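PDB 2P0O: DUF871 domain-containing protein from Enterococcus faecalis, which is of unknown function but probably acts as a 6-phospho-N-acetylmuramidase, hydrolysing phosphorylated muramic acid glycosides derived from the bacterial cell wall. Local coordinates for residues 148-151 with 152-155; 158-161 with 162-166; 194-197 with 198-201; 211-214 with 215-218; 348-351 with 352-355. All blocks are in the same frame, centred on the assembly; numbering follows the deposited sequence.

How the contacts relate
All five contacts are local and follow one another in series. None nests inside or crosses another. The first four lie in the TIM barrel. Contact 1 closes a turn in the loop between strand 141-144 and helix 157-169. Contact 2 lies within that helix. Contact 3 shapes the loop between strand 173-178 and helix 203-212, and E196 joins it to contact 1. Contact 4 closes the turn from helix 203-212 into strand 218-221, the last of the barrel, and packs against contact 2. Contact 5 closes the turn into strand 354-359 of the C-terminal domain. It touches none of the others; its nearest atoms to contact 4 are about 6 Å away.

Contact 1 of 5, residues 148-151 with 152-155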
loop_
_atom_site.group_PDB
_atom_site.type_symbol
_atom_site.label_atom_id
_atom_site.label_comp_id
_atom_site.label_asym_id
_atom_site.label_seq_id
_atom_site.Cartn_x
_atom_site.Cartn_y
_atom_site.Cartn_z
ATOM N N TYR A 148 -4.444 -12.115 6.068
ATOM C CA TYR A 148 -4.239 -13.034 7.184
ATOM C C TYR A 148 -4.506 -12.337 8.484
ATOM O O TYR A 148 -3.605 -11.685 9.006
ATOM C CB TYR A 148 -2.818 -13.632 7.115
ATOM C CG TYR A 148 -2.632 -14.391 5.834
ATOM C CD1 TYR A 148 -3.042 -15.740 5.716
ATOM C CD2 TYR A 148 -2.146 -13.764 4.713
ATOM C CE1 TYR A 148 -2.919 -16.421 4.492
ATOM C CE2 TYR A 148 -2.027 -14.434 3.501
ATOM C CZ TYR A 148 -2.428 -15.736 3.393
ATOM O OH TYR A 148 -2.270 -16.366 2.176
ATOM N N PRO A 149 -5.748 -12.484 9.028
ATOM C CA PRO A 149 -6.114 -11.896 10.325
ATOM C C PRO A 149 -5.268 -12.398 11.492
ATOM O O PRO A 149 -4.974 -11.623 12.400
ATOM C CB PRO A 149 -7.577 -12.345 10.542
ATOM C CG PRO A 149 -8.109 -12.701 9.185
ATOM C CD PRO A 149 -6.861 -13.283 8.468
ATOM N N ARG A 150 -4.900 -13.683 11.498
ATOM C CA ARG A 150 -4.193 -14.218 12.640
ATOM C C ARG A 150 -2.698 -13.928 12.520
ATOM O O ARG A 150 -2.057 -14.370 11.561
ATOM C CB ARG A 150 -4.430 -15.729 12.823
ATOM C CG ARG A 150 -3.805 -16.297 14.153
ATOM C CD ARG A 150 -3.870 -17.798 14.180
ATOM N NE ARG A 150 -3.206 -18.542 15.288
ATOM C CZ ARG A 150 -1.889 -18.599 15.504
ATOM N NH1 ARG A 150 -1.409 -19.362 16.494
ATOM N NH2 ARG A 150 -1.038 -17.894 14.747
ATOM N N PRO A 151 -2.119 -13.226 13.519
ATOM C CA PRO A 151 -0.668 -12.978 13.533
ATOM C C PRO A 151 0.107 -14.267 13.270
ATOM O O PRO A 151 -0.303 -15.348 13.757
ATOM C CB PRO A 151 -0.433 -12.509 14.990
ATOM C CG PRO A 151 -1.676 -11.668 15.226
ATOM C CD PRO A 151 -2.760 -12.627 14.704
ATOM N N GLU A 152 1.202 -14.163 12.509
ATOM C CA GLU A 152 2.138 -15.283 12.297
ATOM C C GLU A 152 1.715 -16.222 11.188
ATOM O O GLU A 152 2.389 -17.214 10.950
ATOM C CB GLU A 152 2.416 -16.055 13.586
ATOM C CG GLU A 152 3.001 -15.186 14.697
ATOM C CD GLU A 152 2.822 -15.768 16.069
ATOM O OE1 GLU A 152 2.032 -16.732 16.242
ATOM O OE2 GLU A 152 3.500 -15.267 17.000
ATOM N N THR A 153 0.659 -15.880 10.444
ATOM C CA THR A 153 0.152 -16.787 9.419
ATOM C C THR A 153 0.285 -16.218 7.969
ATOM O O THR A 153 -0.033 -16.909 6.988
ATOM C CB THR A 153 -1.326 -17.194 9.709
ATOM O OG1 THR A 153 -2.167 -16.029 9.577
ATOM C CG2 THR A 153 -1.480 -17.803 11.100
ATOM N N GLY A 154 0.770 -14.981 7.840
ATOM C CA GLY A 154 1.015 -14.381 6.526
ATOM C C GLY A 154 2.153 -15.094 5.796
ATOM O O GLY A 154 2.998 -15.791 6.413
ATOM N N ILE A 155 2.163 -14.907 4.475
ATOM C CA ILE A 155 3.088 -15.599 3.616
ATOM C C ILE A 155 4.440 -14.912 3.656
ATOM O O ILE A 155 4.551 -13.769 4.104
ATOM C CB ILE A 155 2.549 -15.674 2.168
ATOM C CG1 ILE A 155 2.610 -14.313 1.485
ATOM C CG2 ILE A 155 1.088 -16.190 2.168
ATOM C CD1 ILE A 155 1.959 -14.333 0.044
HETATM O O HOH W 1 -4.790 -15.709 9.334
#
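The Y148 ring carries the carbonyl O of T153 over one face, 3.5 Å from Y148 CD1. G154 CA and I155 CG2 approach the ring obliquely. I155 CG2 sits near the far end of the ring, 3.4 Å from Y148 OH. The other flat group is the R150 guanidinium. T153 CG2 and E152 OE1 both meet it obliquely. The E152 carboxylate plane is turned 48° from the guanidinium, and R150 NH2 lies 3.6 Å from E152 OE1. This is a long salt bridge on an exposed surface. R150 reaches it with an extended chain, CG being anti to the backbone N (chi1 -173°).

Between R150 and T153 the chain makes a type II beta turn. T153 OG1 donates to R150 O at 2.6 Å, in the carbonyl plane and on a lone pair. The turn bond proper, T153 N to R150 O at 3.3 Å, is weak. A water accepts from R150 N and donates to T153 OG1 at 2.7 Å. The turn stands in the loop between strand 141-144 and helix 157-169. Two residues on, I155 makes backbone hydrogen bonds to T194 and E196.

The T153 hydroxyl thus both donates and accepts. Its short bond to R150 O reinforces a turn whose backbone bond is weak, while the long ion pair probably adds little.

Contact 2 of 5, residues 158-161 with 162-166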
loop_
_atom_site.group_PDB
_atom_site.type_symbol
_atom_site.label_atom_id
_atom_site.label_comp_id
_atom_site.label_asym_id
_atom_site.label_seq_id
_atom_site.Cartn_x
_atom_site.Cartn_y
_atom_site.Cartn_z
ATOM N N THR A 158 9.717 -15.023 -0.236
ATOM C CA THR A 158 10.232 -16.004 -1.193
ATOM C C THR A 158 9.106 -16.719 -1.939
ATOM O O THR A 158 9.102 -16.771 -3.183
ATOM C CB THR A 158 11.157 -17.034 -0.452
ATOM O OG1 THR A 158 12.321 -16.359 0.036
ATOM C CG2 THR A 158 11.600 -18.207 -1.342
ATOM N N PHE A 159 8.188 -17.312 -1.175
ATOM C CA PHE A 159 7.014 -17.984 -1.713
ATOM C C PHE A 159 6.188 -17.010 -2.542
ATOM O O PHE A 159 5.731 -17.342 -3.626
ATOM C CB PHE A 159 6.166 -18.548 -0.563
ATOM C CG PHE A 159 4.757 -18.956 -0.963
ATOM C CD1 PHE A 159 3.720 -18.022 -0.992
ATOM C CD2 PHE A 159 4.471 -20.281 -1.292
ATOM C CE1 PHE A 159 2.395 -18.400 -1.348
ATOM C CE2 PHE A 159 3.170 -20.675 -1.645
ATOM C CZ PHE A 159 2.127 -19.733 -1.676
ATOM N N PHE A 160 5.986 -15.815 -2.006
ATOM C CA PHE A 160 5.261 -14.744 -2.675
ATOM C C PHE A 160 5.923 -14.409 -4.011
ATOM O O PHE A 160 5.239 -14.380 -5.039
ATOM C CB PHE A 160 5.237 -13.549 -1.724
ATOM C CG PHE A 160 4.570 -12.283 -2.260
ATOM C CD1 PHE A 160 3.185 -12.151 -2.264
ATOM C CD2 PHE A 160 5.347 -11.193 -2.646
ATOM C CE1 PHE A 160 2.562 -10.973 -2.662
ATOM C CE2 PHE A 160 4.739 -9.992 -3.064
ATOM C CZ PHE A 160 3.345 -9.882 -3.071
ATOM N N ASN A 161 7.245 -14.191 -4.004
ATOM C CA ASN A 161 7.972 -13.833 -5.212
ATOM C C ASN A 161 7.920 -14.971 -6.212
ATOM O O ASN A 161 7.704 -14.762 -7.407
ATOM C CB ASN A 161 9.439 -13.535 -4.901
ATOM C CG ASN A 161 9.635 -12.167 -4.308
ATOM O OD1 ASN A 161 8.706 -11.356 -4.243
ATOM N ND2 ASN A 161 10.861 -11.887 -3.883
ATOM N N GLU A 162 8.098 -16.179 -5.688
ATOM C CA GLU A 162 8.053 -17.399 -6.476
ATOM C C GLU A 162 6.704 -17.550 -7.160
ATOM O O GLU A 162 6.638 -17.815 -8.359
ATOM C CB GLU A 162 8.315 -18.587 -5.560
ATOM C CG GLU A 162 8.603 -19.894 -6.243
ATOM C CD GLU A 162 8.976 -21.010 -5.243
ATOM O OE1 GLU A 162 8.139 -21.398 -4.377
ATOM O OE2 GLU A 162 10.126 -21.499 -5.328
ATOM N N LYS A 163 5.633 -17.360 -6.388
ATOM C CA LYS A 163 4.273 -17.500 -6.881
ATOM C C LYS A 163 3.971 -16.449 -7.942
ATOM O O LYS A 163 3.466 -16.768 -9.012
ATOM C CB LYS A 163 3.288 -17.407 -5.705
ATOM C CG LYS A 163 1.815 -17.668 -6.021
ATOM C CD LYS A 163 1.552 -19.057 -6.591
ATOM C CE LYS A 163 1.495 -20.122 -5.527
ATOM N NZ LYS A 163 1.357 -21.433 -6.207
ATOM N N ASN A 164 4.306 -15.200 -7.647
ATOM C CA ASN A 164 3.990 -14.094 -8.526
ATOM C C ASN A 164 4.670 -14.202 -9.899
ATOM O O ASN A 164 4.049 -13.914 -10.930
ATOM C CB ASN A 164 4.296 -12.749 -7.846
ATOM C CG ASN A 164 3.439 -12.506 -6.606
ATOM O OD1 ASN A 164 2.405 -13.160 -6.394
ATOM N ND2 ASN A 164 3.875 -11.570 -5.773
ATOM N N ARG A 165 5.935 -14.615 -9.904
ATOM C CA ARG A 165 6.680 -14.790 -11.152
ATOM C C ARG A 165 5.994 -15.805 -12.046
ATOM O O ARG A 165 5.794 -15.566 -13.229
ATOM C CB ARG A 165 8.110 -15.227 -10.861
ATOM C CG ARG A 165 9.149 -14.187 -11.242
ATOM C CD ARG A 165 10.629 -14.646 -11.046
ATOM N NE ARG A 165 10.842 -16.081 -11.251
ATOM C CZ ARG A 165 11.172 -16.646 -12.414
ATOM N NH1 ARG A 165 11.325 -15.911 -13.512
ATOM N NH2 ARG A 165 11.343 -17.961 -12.473
ATOM N N TRP A 166 5.633 -16.935 -11.444
ATOM C CA TRP A 166 4.849 -17.990 -12.081
ATOM C C TRP A 166 3.538 -17.429 -12.615
ATOM O O TRP A 166 3.250 -17.557 -13.808
ATOM C CB TRP A 166 4.589 -19.102 -11.065
ATOM C CG TRP A 166 3.753 -20.253 -11.552
ATOM C CD1 TRP A 166 4.122 -21.216 -12.466
ATOM C CD2 TRP A 166 2.429 -20.605 -11.114
ATOM N NE1 TRP A 166 3.101 -22.132 -12.629
ATOM C CE2 TRP A 166 2.054 -21.782 -11.812
ATOM C CE3 TRP A 166 1.523 -20.042 -10.207
ATOM C CZ2 TRP A 166 0.808 -22.394 -11.631
ATOM C CZ3 TRP A 166 0.294 -20.653 -10.023
ATOM C CH2 TRP A 166 -0.057 -21.811 -10.734
HETATM O O HOH W 2 6.759 -10.561 -6.309
#
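F160 and N164 meet one turn apart on helix 157-169. In the TIM barrel this helix belongs to the beta-alpha-beta unit that joins strands 141-144 and 173-178.

The backbone bonds are those of a regular alpha-helix. E162 N, K163 N, N164 N and R165 N donate to the carbonyl O atoms of T158, F159, F160 and N161.

The packing has two parts. On the outer side, the K163 chain bends at chi2 and chi3 and runs beside F159, pointing the same way. K163 CE comes 3.9 Å from F159 CZ. On the buried side, the N164 amide stands steeply against the F160 ring, with the planes 75° apart. N164 ND2 lies 3.1 Å above the ring plane of F160, over its centre. The F160 side chain also packs on I155, L195, V216 and T176, so this face of the helix is turned to the barrel.

The side-chain polar bonds centre on N164. Its OD1 accepts from H145 NE2, which is consistent with the amide being held so that ND2 faces the ring. A water completes the set: it accepts from N164 ND2 at 3.1 Å and donates to N161 OD1 at 2.9 Å.

Contact 3 of 5, residues 194-197 with 198-201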
loop_
_atom_site.group_PDB
_atom_site.type_symbol
_atom_site.label_atom_id
_atom_site.label_comp_id
_atom_site.label_asym_id
_atom_site.label_seq_id
_atom_site.Cartn_x
_atom_site.Cartn_y
_atom_site.Cartn_z
ATOM N N THR A 194 -1.157 -9.371 3.597
ATOM C CA THR A 194 -0.767 -10.575 2.882
ATOM C C THR A 194 0.577 -11.118 3.400
ATOM O O THR A 194 0.678 -12.295 3.680
ATOM C CB THR A 194 -0.682 -10.291 1.363
ATOM O OG1 THR A 194 -1.986 -9.998 0.869
ATOM C CG2 THR A 194 -0.116 -11.462 0.596
ATOM N N LEU A 195 1.603 -10.275 3.468
ATOM C CA LEU A 195 2.935 -10.716 3.841
ATOM C C LEU A 195 3.094 -10.495 5.319
ATOM O O LEU A 195 2.781 -9.415 5.823
ATOM C CB LEU A 195 4.016 -9.932 3.097
ATOM C CG LEU A 195 4.170 -10.291 1.595
ATOM C CD1 LEU A 195 4.524 -9.069 0.794
ATOM C CD2 LEU A 195 5.203 -11.353 1.348
ATOM N N GLU A 196 3.561 -11.518 6.015
ATOM C CA GLU A 196 3.710 -11.402 7.475
ATOM C C GLU A 196 4.679 -10.281 7.871
ATOM O O GLU A 196 4.527 -9.717 8.936
ATOM C CB GLU A 196 4.168 -12.716 8.096
ATOM C CG GLU A 196 3.948 -12.815 9.659
ATOM C CD GLU A 196 2.518 -12.473 10.091
ATOM O OE1 GLU A 196 1.545 -12.686 9.303
ATOM O OE2 GLU A 196 2.363 -11.958 11.214
ATOM N N LYS A 197 5.706 -10.008 7.055
ATOM C CA LYS A 197 6.646 -8.933 7.398
ATOM C C LYS A 197 5.961 -7.555 7.457
ATOM O O LYS A 197 6.526 -6.598 7.962
ATOM C CB LYS A 197 7.827 -8.910 6.415
ATOM C CG LYS A 197 7.395 -8.486 5.000
ATOM C CD LYS A 197 8.635 -8.289 4.077
ATOM C CE LYS A 197 8.139 -8.013 2.655
ATOM N NZ LYS A 197 9.241 -7.874 1.692
ATOM N N HIS A 198 4.743 -7.445 6.941
ATOM C CA HIS A 198 4.030 -6.188 7.015
ATOM C C HIS A 198 3.176 -6.025 8.259
ATOM O O HIS A 198 2.551 -4.991 8.439
ATOM C CB HIS A 198 3.204 -5.980 5.762
ATOM C CG HIS A 198 4.046 -5.694 4.552
ATOM N ND1 HIS A 198 3.605 -5.909 3.268
ATOM C CD2 HIS A 198 5.308 -5.216 4.442
ATOM C CE1 HIS A 198 4.556 -5.567 2.412
ATOM N NE2 HIS A 198 5.604 -5.157 3.103
ATOM N N ARG A 199 3.171 -7.050 9.112
ATOM C CA ARG A 199 2.334 -7.066 10.298
ATOM C C ARG A 199 2.724 -5.904 11.202
ATOM O O ARG A 199 3.872 -5.802 11.634
ATOM C CB ARG A 199 2.478 -8.416 11.041
ATOM C CG ARG A 199 1.740 -8.503 12.412
ATOM C CD ARG A 199 0.309 -8.985 12.271
ATOM N NE ARG A 199 0.173 -10.168 11.417
ATOM C CZ ARG A 199 -0.955 -10.532 10.808
ATOM N NH1 ARG A 199 -2.073 -9.819 10.956
ATOM N NH2 ARG A 199 -0.961 -11.646 10.084
ATOM N N GLY A 200 1.744 -5.047 11.480
ATOM C CA GLY A 200 1.948 -3.890 12.337
ATOM C C GLY A 200 2.884 -2.850 11.744
ATOM O O GLY A 200 3.399 -2.013 12.489
ATOM N N GLN A 201 3.124 -2.908 10.424
ATOM C CA GLN A 201 4.047 -1.945 9.785
ATOM C C GLN A 201 3.289 -0.773 9.102
ATOM O O GLN A 201 2.079 -0.843 8.906
ATOM C CB GLN A 201 4.990 -2.627 8.765
ATOM C CG GLN A 201 5.953 -3.703 9.335
ATOM C CD GLN A 201 6.717 -3.256 10.574
ATOM O OE1 GLN A 201 7.409 -2.236 10.572
ATOM N NE2 GLN A 201 6.585 -4.018 11.650
HETATM O O HOH W 3 1.185 -7.430 2.928
#
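E196 OE1 is gripped by R199 NH2 at 2.8 Å and by the backbone N of G154. E196 OE2 takes R199 NE, also at 2.8 Å, and the backbone N of E152. Each carboxylate oxygen therefore has two donors. R199 presents its guanidinium side-on, giving one nitrogen to each oxygen. The carboxylate lies at the guanidinium edge, the two planes 34° apart. NH2 uses the syn lone pair of OE1. NE comes on the syn side of OE2 but 27° out of the carboxylate plane. The R199 chain is bent at chi2 and chi3, which brings the guanidinium back alongside the E196 carboxylate. R199 NH2 also reaches Y148 O, and NH1 reaches A190 O.

The backbone makes a short 3-10 segment, with H198 N bonded to L195 O and R199 N to E196 O, both at 3.0 Å. A type II beta turn from H198 to Q201 follows. Together they lead the loop after strand 173-178 of the TIM barrel toward helix 203-212. G200 has positive phi in this turn. Q201 NE2 donates to R199 O at 3.2 Å.

H198 is buried. L195 runs alongside it, with CD1 3.9 Å from H198 CE1. K197 does the same with an extended chain, and its NZ goes on to T157 OG1. A water at the edge of the imidazole, in its plane, lies 2.9 Å from H198 ND1 and accepts from L195 N.

Contact 4 of 5, residues 211-214 with 215-218. With NA (sodium ion), chain C.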
loop_
_atom_site.group_PDB
_atom_site.type_symbol
_atom_site.label_atom_id
_atom_site.label_comp_id
_atom_site.label_asym_id
_atom_site.label_seq_id
_atom_site.Cartn_x
_atom_site.Cartn_y
_atom_site.Cartn_z
HETATM N N MSE A 211 4.341 -2.161 -4.704
HETATM C CA MSE A 211 4.057 -1.622 -6.012
HETATM C C MSE A 211 5.328 -1.557 -6.867
HETATM O O MSE A 211 5.268 -1.739 -8.090
HETATM C CB MSE A 211 3.405 -0.240 -5.884
HETATM C CG MSE A 211 2.696 0.236 -7.188
HETATM SE SE MSE A 211 1.108 -0.908 -7.616
HETATM C CE MSE A 211 1.662 -1.228 -9.458
ATOM N N ALA A 212 6.479 -1.315 -6.237
ATOM C CA ALA A 212 7.739 -1.266 -6.985
ATOM C C ALA A 212 8.157 -2.656 -7.456
ATOM O O ALA A 212 8.979 -2.798 -8.351
ATOM C CB ALA A 212 8.847 -0.626 -6.144
ATOM N N ASP A 213 7.583 -3.695 -6.866
ATOM C CA ASP A 213 7.988 -5.050 -7.262
ATOM C C ASP A 213 7.507 -5.319 -8.694
ATOM O O ASP A 213 6.335 -5.082 -9.002
ATOM C CB ASP A 213 7.444 -6.086 -6.295
ATOM C CG ASP A 213 7.942 -7.470 -6.605
ATOM O OD1 ASP A 213 8.941 -7.894 -5.969
ATOM O OD2 ASP A 213 7.376 -8.128 -7.503
ATOM N N PRO A 214 8.407 -5.782 -9.584
ATOM C CA PRO A 214 8.023 -5.946 -10.989
ATOM C C PRO A 214 6.949 -7.019 -11.220
ATOM O O PRO A 214 6.370 -7.088 -12.310
ATOM C CB PRO A 214 9.339 -6.327 -11.678
ATOM C CG PRO A 214 10.201 -6.860 -10.592
ATOM C CD PRO A 214 9.819 -6.138 -9.342
ATOM N N TYR A 215 6.666 -7.825 -10.203
ATOM C CA TYR A 215 5.667 -8.886 -10.338
ATOM C C TYR A 215 4.344 -8.661 -9.602
ATOM O O TYR A 215 3.525 -9.574 -9.522
ATOM C CB TYR A 215 6.273 -10.228 -9.922
ATOM C CG TYR A 215 7.471 -10.568 -10.761
ATOM C CD1 TYR A 215 7.315 -10.999 -12.083
ATOM C CD2 TYR A 215 8.761 -10.425 -10.253
ATOM C CE1 TYR A 215 8.429 -11.296 -12.880
ATOM C CE2 TYR A 215 9.882 -10.722 -11.038
ATOM C CZ TYR A 215 9.705 -11.155 -12.345
ATOM O OH TYR A 215 10.810 -11.456 -13.111
ATOM N N VAL A 216 4.151 -7.463 -9.056
ATOM C CA VAL A 216 2.891 -7.098 -8.405
ATOM C C VAL A 216 2.236 -6.026 -9.269
ATOM O O VAL A 216 2.896 -5.051 -9.681
ATOM C CB VAL A 216 3.121 -6.549 -6.979
ATOM C CG1 VAL A 216 1.787 -6.098 -6.333
ATOM C CG2 VAL A 216 3.850 -7.596 -6.113
ATOM N N ASP A 217 0.952 -6.168 -9.535
ATOM C CA ASP A 217 0.295 -5.179 -10.379
ATOM C C ASP A 217 -0.544 -4.210 -9.563
ATOM O O ASP A 217 -0.737 -3.056 -9.972
ATOM C CB ASP A 217 -0.524 -5.862 -11.474
ATOM C CG ASP A 217 0.338 -6.741 -12.357
ATOM O OD1 ASP A 217 1.159 -6.193 -13.125
ATOM O OD2 ASP A 217 0.218 -7.979 -12.277
ATOM N N ALA A 218 -0.996 -4.650 -8.390
ATOM C CA ALA A 218 -1.899 -3.834 -7.580
ATOM C C ALA A 218 -1.768 -4.093 -6.096
ATOM O O ALA A 218 -1.470 -5.222 -5.676
ATOM C CB ALA A 218 -3.336 -4.026 -8.033
HETATM NA NA NA C . 4.842 -3.500 -9.650
#
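M211 CE and D217 O meet in the tight part of this contact, beside a sodium ion. Three backbone carbonyls bind the metal: M211 O, D213 O and V216 O. The sodium ion lies closest to D213 O, at 2.3 Å. M211 is selenomethionine. Its chain bends at chi2 and chi3 and brings CE to 3.1 Å from D217 O, a close approach. V216 is buried, and its CG2 crosses D213 at 3.8 Å from D213 OD2. Its side chain also packs on F160 and T176.

The chain here makes a type I beta turn from D213 to V216. It takes the end of helix 203-212 into strand 218-221, the last strand of the TIM barrel. V216 N donates to D213 O at 3.2 Å, nearly straight at 171°, from well above the carbonyl plane. The same D213 O therefore serves both the turn and the sodium. An Asx turn lies on top of it: D213 OD2 accepts from Y215 N at 2.8 Å, on the anti side, 33° out of the carboxylate plane. A chi1 of -175° swings the D213 carboxylate away from its own N and carries OD2 over the turn.

The looser side is formed by P214 and Y215. P214 is exposed, and its CB lies over one face of the Y215 ring. D213 OD2 is at the ring edge. P214 CG and Y215 CD2 are 3.9 Å apart, a simple apolar touch. The ring also packs on R165, while Y215 CB lies by N164.

Contact 5 of 5, residues 348-351 with 352-355; sequences LIKA and GNQF
N353 OD1 accepts from K350 N at 2.8 Å, with an N-H...O angle of 151°. In return N353 N donates to K350 O at 3.0 Å. The second bond closes a type II beta turn from K350 to N353. G352 takes the third position of this turn with positive phi (73°). The turn leads into strand 354-359 of the C-terminal, probably cyclophilin-like domain.

Two bonds thus join the same pair of residues. With chi1 at -70° the N353 side chain keeps close to its own N, and the amide reaches back across the turn beside K350. The two side chains run alongside each other, with K350 CB 3.2 Å from N353 OD1. K350 O has a further donor in N264 ND2.

Farther out the side chains of I349 and F355 pack together. I349 is buried and crosses F355 at about a right angle. Its CG2 branch lies 3.8 Å from F355 CD1, obliquely to the ring. L273 packs on both I349 and F355, and F243 of strand 242-247 also packs on I349. The F355 ring meets that of H262 as well. The other branch of I349 reaches the root of the phenylalanine, where I349 CD1 lies 3.9 Å from F355 CB.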
loop_
_atom_site.group_PDB
_atom_site.type_symbol
_atom_site.label_atom_id
_atom_site.label_comp_id
_atom_site.label_asym_id
_atom_site.label_seq_id
_atom_site.Cartn_x
_atom_site.Cartn_y
_atom_site.Cartn_z
ATOM N N LEU A 348 12.989 2.589 0.703
ATOM C CA LEU A 348 12.221 2.938 -0.487
ATOM C C LEU A 348 12.839 4.117 -1.225
ATOM O O LEU A 348 12.535 4.381 -2.420
ATOM C CB LEU A 348 10.775 3.279 -0.125
ATOM C CG LEU A 348 9.976 2.114 0.463
ATOM C CD1 LEU A 348 8.530 2.553 0.552
ATOM C CD2 LEU A 348 10.147 0.852 -0.419
ATOM N N ILE A 349 13.711 4.821 -0.513
ATOM C CA ILE A 349 14.291 6.057 -1.009
ATOM C C ILE A 349 15.542 5.681 -1.795
ATOM O O ILE A 349 16.618 5.424 -1.233
ATOM C CB ILE A 349 14.585 7.027 0.128
ATOM C CG1 ILE A 349 13.287 7.357 0.842
ATOM C CG2 ILE A 349 15.157 8.344 -0.395
ATOM C CD1 ILE A 349 13.502 8.098 2.112
ATOM N N LYS A 350 15.353 5.611 -3.092
ATOM C CA LYS A 350 16.392 5.214 -4.030
ATOM C C LYS A 350 17.231 6.393 -4.527
ATOM O O LYS A 350 16.990 7.567 -4.164
ATOM C CB LYS A 350 15.756 4.517 -5.250
ATOM C CG LYS A 350 15.666 3.037 -5.068
ATOM C CD LYS A 350 14.301 2.574 -4.674
ATOM C CE LYS A 350 14.434 1.483 -3.610
ATOM N NZ LYS A 350 15.383 0.390 -3.973
ATOM N N ALA A 351 18.217 6.053 -5.361
ATOM C CA ALA A 351 19.014 7.020 -6.102
ATOM C C ALA A 351 18.065 8.073 -6.714
ATOM O O ALA A 351 17.081 7.724 -7.383
ATOM C CB ALA A 351 19.830 6.290 -7.234
ATOM N N GLY A 352 18.358 9.348 -6.467
ATOM C CA GLY A 352 17.571 10.442 -6.996
ATOM C C GLY A 352 16.208 10.718 -6.405
ATOM O O GLY A 352 15.602 11.710 -6.783
ATOM N N ASN A 353 15.713 9.879 -5.486
ATOM C CA ASN A 353 14.414 10.136 -4.858
ATOM C C ASN A 353 14.435 11.282 -3.838
ATOM O O ASN A 353 15.407 11.435 -3.073
ATOM C CB ASN A 353 13.845 8.876 -4.155
ATOM C CG ASN A 353 13.405 7.784 -5.132
ATOM O OD1 ASN A 353 13.337 6.621 -4.764
ATOM N ND2 ASN A 353 13.151 8.150 -6.384
ATOM N N GLN A 354 13.338 12.045 -3.799
ATOM C CA GLN A 354 13.178 13.116 -2.814
ATOM C C GLN A 354 12.452 12.691 -1.571
ATOM O O GLN A 354 11.557 11.852 -1.608
ATOM C CB GLN A 354 12.442 14.307 -3.369
ATOM C CG GLN A 354 12.986 14.812 -4.646
ATOM C CD GLN A 354 12.141 15.951 -5.132
ATOM O OE1 GLN A 354 12.453 17.116 -4.871
ATOM N NE2 GLN A 354 11.036 15.631 -5.789
ATOM N N PHE A 355 12.831 13.320 -0.463
ATOM C CA PHE A 355 12.214 13.045 0.822
ATOM C C PHE A 355 12.211 14.295 1.674
ATOM O O PHE A 355 13.172 15.060 1.645
ATOM C CB PHE A 355 12.940 11.919 1.516
ATOM C CG PHE A 355 14.416 12.180 1.788
ATOM C CD1 PHE A 355 15.380 11.933 0.818
ATOM C CD2 PHE A 355 14.836 12.588 3.059
ATOM C CE1 PHE A 355 16.763 12.114 1.084
ATOM C CE2 PHE A 355 16.205 12.788 3.329
ATOM C CZ PHE A 355 17.165 12.538 2.359
#